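Local atomic coordinates of short-chain dehydrogenase/reductase SDR (Burkholderia phymatum, PDB entry 5IG2), a protein that binds NAD and probably acts as an oxidoreductase on alcohol (CH-OH) groups, as a member of the short-chain dehydrogenase/reductase family. Residues N97-G102 with F119-M124. Residues are numbered along the deposited sequence; the frame is centred on the assembly and turned at random.
Sequences NNAGVG and FGVNVM. With NAD (nicotinamide-adenine-dinucleotide), chain F.
A side-chain amide pairing with one backbone residue, Asn122 with Val101, joins the loop after strand 94-97 to helix 112-140 in a buried part of the Rossmann fold. Val101 N donates to Asn122 OD1 at 2.9 Å (N-H...O angle 163°), on a lone pair in the carbonyl plane. In return Asn122 ND2 reaches Val101 O at 2.9 Å, with Val101 O near the plane of the Asn122 amide and ND2 tilted from the Val101 carbonyl plane. CG of Asn122 lies anti to the carbonyl carbon (chi1 -68°), which brings the amide end to the loop, and bonds at both its ends fix its rotation; Ser167 on helix 162-185 also bonds ND2. Asn97 to Gly100, from the strand end into the loop, spell the NNAG motif of classical SDRs, and Asn122 probably corresponds to the helix asparagine of the family's Asn-Ser-Tyr-Lys tetrad; its side chain touches Tyr164 and Lys168. NAD lies against this motif: its O3D donates to Asn98 O (2.9 Å). Around the adenine, Ala99 CB approaches N3A, Val101 CG1 is 3.6 Å from N7A, and Val121 CG2 is 3.6 Å from N6A. The two valines cross at about a right angle, Val101 CG2 meeting Val121 CB at 4.0 Å. One water donates to both Ala99 O and Val121 O, 2.8 Å from each.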
loop_
_atom_site.group_PDB
_atom_site.type_symbol
_atom_site.label_atom_id
_atom_site.label_comp_id
_atom_site.label_asym_id
_atom_site.label_seq_id
_atom_site.Cartn_x
_atom_site.Cartn_y
_atom_site.Cartn_z
ATOM N N ASN B 97 -8.610 28.718 -46.699
ATOM C CA ASN B 97 -8.577 27.707 -47.767
ATOM C C ASN B 97 -7.450 26.741 -47.416
ATOM O O ASN B 97 -6.300 26.902 -47.835
ATOM C CB ASN B 97 -8.368 28.332 -49.147
ATOM C CG ASN B 97 -9.533 29.218 -49.591
ATOM O OD1 ASN B 97 -10.687 28.789 -49.626
ATOM N ND2 ASN B 97 -9.222 30.459 -49.948
ATOM N N ASN B 98 -7.790 25.726 -46.638
ATOM C CA ASN B 98 -6.807 24.956 -45.896
ATOM C C ASN B 98 -6.808 23.462 -46.207
ATOM O O ASN B 98 -5.762 22.823 -46.066
ATOM C CB ASN B 98 -7.035 25.184 -44.386
ATOM C CG ASN B 98 -6.258 24.216 -43.512
ATOM O OD1 ASN B 98 -5.035 24.337 -43.345
ATOM N ND2 ASN B 98 -6.966 23.255 -42.941
ATOM N N ALA B 99 -7.936 22.888 -46.627
ATOM C CA ALA B 99 -7.955 21.481 -47.020
ATOM C C ALA B 99 -6.830 21.184 -47.999
ATOM O O ALA B 99 -6.501 22.001 -48.865
ATOM C CB ALA B 99 -9.300 21.109 -47.656
ATOM N N GLY B 100 -6.230 20.007 -47.848
ATOM C CA GLY B 100 -5.170 19.603 -48.749
ATOM C C GLY B 100 -4.918 18.121 -48.642
ATOM O O GLY B 100 -5.281 17.477 -47.650
ATOM N N VAL B 101 -4.315 17.571 -49.700
ATOM C CA VAL B 101 -3.935 16.168 -49.773
ATOM C C VAL B 101 -2.534 16.096 -50.367
ATOM O O VAL B 101 -1.951 17.111 -50.761
ATOM C CB VAL B 101 -4.929 15.324 -50.609
ATOM C CG1 VAL B 101 -6.313 15.354 -50.005
ATOM C CG2 VAL B 101 -4.972 15.813 -52.067
ATOM N N GLY B 102 -1.998 14.885 -50.453
ATOM C CA GLY B 102 -0.676 14.711 -51.028
ATOM C C GLY B 102 -0.475 13.322 -51.585
ATOM O O GLY B 102 -1.231 12.390 -51.290
ATOM N N PHE B 119 -4.134 18.274 -57.391
ATOM C CA PHE B 119 -4.372 19.626 -57.875
ATOM C C PHE B 119 -5.825 20.036 -57.686
ATOM O O PHE B 119 -6.110 21.221 -57.465
ATOM C CB PHE B 119 -3.927 19.754 -59.333
ATOM C CG PHE B 119 -2.492 20.199 -59.465
ATOM C CD1 PHE B 119 -1.458 19.317 -59.198
ATOM C CD2 PHE B 119 -2.181 21.509 -59.797
ATOM C CE1 PHE B 119 -0.127 19.724 -59.286
ATOM C CE2 PHE B 119 -0.861 21.927 -59.892
ATOM C CZ PHE B 119 0.170 21.032 -59.638
ATOM N N GLY B 120 -6.748 19.073 -57.730
ATOM C CA GLY B 120 -8.145 19.400 -57.505
ATOM C C GLY B 120 -8.398 19.930 -56.106
ATOM O O GLY B 120 -9.157 20.884 -55.920
ATOM N N VAL B 121 -7.766 19.326 -55.103
ATOM C CA VAL B 121 -7.951 19.816 -53.741
ATOM C C VAL B 121 -7.058 21.016 -53.476
ATOM O O VAL B 121 -7.528 22.076 -53.040
ATOM C CB VAL B 121 -7.685 18.698 -52.715
ATOM C CG1 VAL B 121 -7.967 19.217 -51.293
ATOM C CG2 VAL B 121 -8.508 17.440 -53.053
ATOM N N ASN B 122 -5.755 20.859 -53.732
ATOM C CA ASN B 122 -4.759 21.813 -53.255
ATOM C C ASN B 122 -4.761 23.110 -54.046
ATOM O O ASN B 122 -4.460 24.169 -53.484
ATOM C CB ASN B 122 -3.359 21.196 -53.319
ATOM C CG ASN B 122 -3.164 20.073 -52.322
ATOM O OD1 ASN B 122 -4.120 19.596 -51.715
ATOM N ND2 ASN B 122 -1.906 19.650 -52.138
ATOM N N VAL B 123 -5.076 23.059 -55.337
ATOM C CA VAL B 123 -5.107 24.273 -56.142
ATOM C C VAL B 123 -6.550 24.700 -56.401
ATOM O O VAL B 123 -6.950 25.812 -56.035
ATOM C CB VAL B 123 -4.340 24.083 -57.460
ATOM C CG1 VAL B 123 -4.490 25.335 -58.339
ATOM C CG2 VAL B 123 -2.869 23.776 -57.158
ATOM N N MET B 124 -7.342 23.827 -57.027
ATOM C CA MET B 124 -8.705 24.202 -57.386
ATOM C C MET B 124 -9.552 24.516 -56.157
ATOM O O MET B 124 -10.417 25.400 -56.205
ATOM C CB MET B 124 -9.346 23.099 -58.223
ATOM C CG MET B 124 -8.659 22.924 -59.567
ATOM S SD MET B 124 -8.490 24.500 -60.471
ATOM C CE MET B 124 -7.106 24.112 -61.551
HETATM P PA NAD F . -5.175 16.734 -42.166
HETATM O O1A NAD F . -5.284 15.470 -42.924
HETATM O O2A NAD F . -5.106 16.535 -40.644
HETATM O O5B NAD F . -6.336 17.774 -42.493
HETATM C C5B NAD F . -6.703 18.068 -43.853
HETATM C C4B NAD F . -8.193 17.887 -43.954
HETATM O O4B NAD F . -8.622 18.204 -45.296
HETATM C C3B NAD F . -8.712 16.471 -43.646
HETATM O O3B NAD F . -9.692 16.489 -42.615
HETATM C C2B NAD F . -9.330 16.014 -44.978
HETATM O O2B NAD F . -10.488 15.208 -44.794
HETATM C C1B NAD F . -9.700 17.349 -45.607
HETATM N N9A NAD F . -9.872 17.305 -47.053
HETATM C C8A NAD F . -9.118 16.609 -47.962
HETATM N N7A NAD F . -9.578 16.662 -49.189
HETATM C C5A NAD F . -10.711 17.453 -49.081
HETATM C C6A NAD F . -11.661 17.882 -50.026
HETATM N N6A NAD F . -11.669 17.486 -51.302
HETATM N N1A NAD F . -12.648 18.700 -49.599
HETATM C C2A NAD F . -12.683 19.044 -48.305
HETATM N N3A NAD F . -11.860 18.680 -47.315
HETATM C C4A NAD F . -10.892 17.874 -47.773
HETATM O O3 NAD F . -3.881 17.528 -42.636
HETATM P PN NAD F . -3.356 19.003 -42.317
HETATM O O1N NAD F . -4.149 19.600 -41.214
HETATM O O2N NAD F . -1.886 18.907 -42.177
HETATM O O5D NAD F . -3.703 19.704 -43.704
HETATM C C5D NAD F . -4.108 21.088 -43.769
HETATM C C4D NAD F . -3.244 21.783 -44.792
HETATM O O4D NAD F . -1.899 21.953 -44.284
HETATM C C3D NAD F . -3.105 21.064 -46.140
HETATM O O3D NAD F . -3.238 22.005 -47.197
HETATM C C2D NAD F . -1.670 20.534 -46.097
HETATM O O2D NAD F . -1.147 20.384 -47.411
HETATM C C1D NAD F . -1.008 21.664 -45.324
HETATM N N1N NAD F . 0.376 21.370 -44.712
HETATM C C2N NAD F . 0.487 20.382 -43.805
HETATM C C3N NAD F . 1.709 20.124 -43.209
HETATM C C7N NAD F . 1.884 19.153 -42.083
HETATM O O7N NAD F . 3.019 18.724 -41.824
HETATM N N7N NAD F . 0.799 18.697 -41.479
HETATM C C4N NAD F . 2.799 20.910 -43.560
HETATM C C5N NAD F . 2.650 21.931 -44.483
HETATM C C6N NAD F . 1.423 22.145 -45.059
HETATM O O HOH W 1 -7.983 23.548 -50.692
#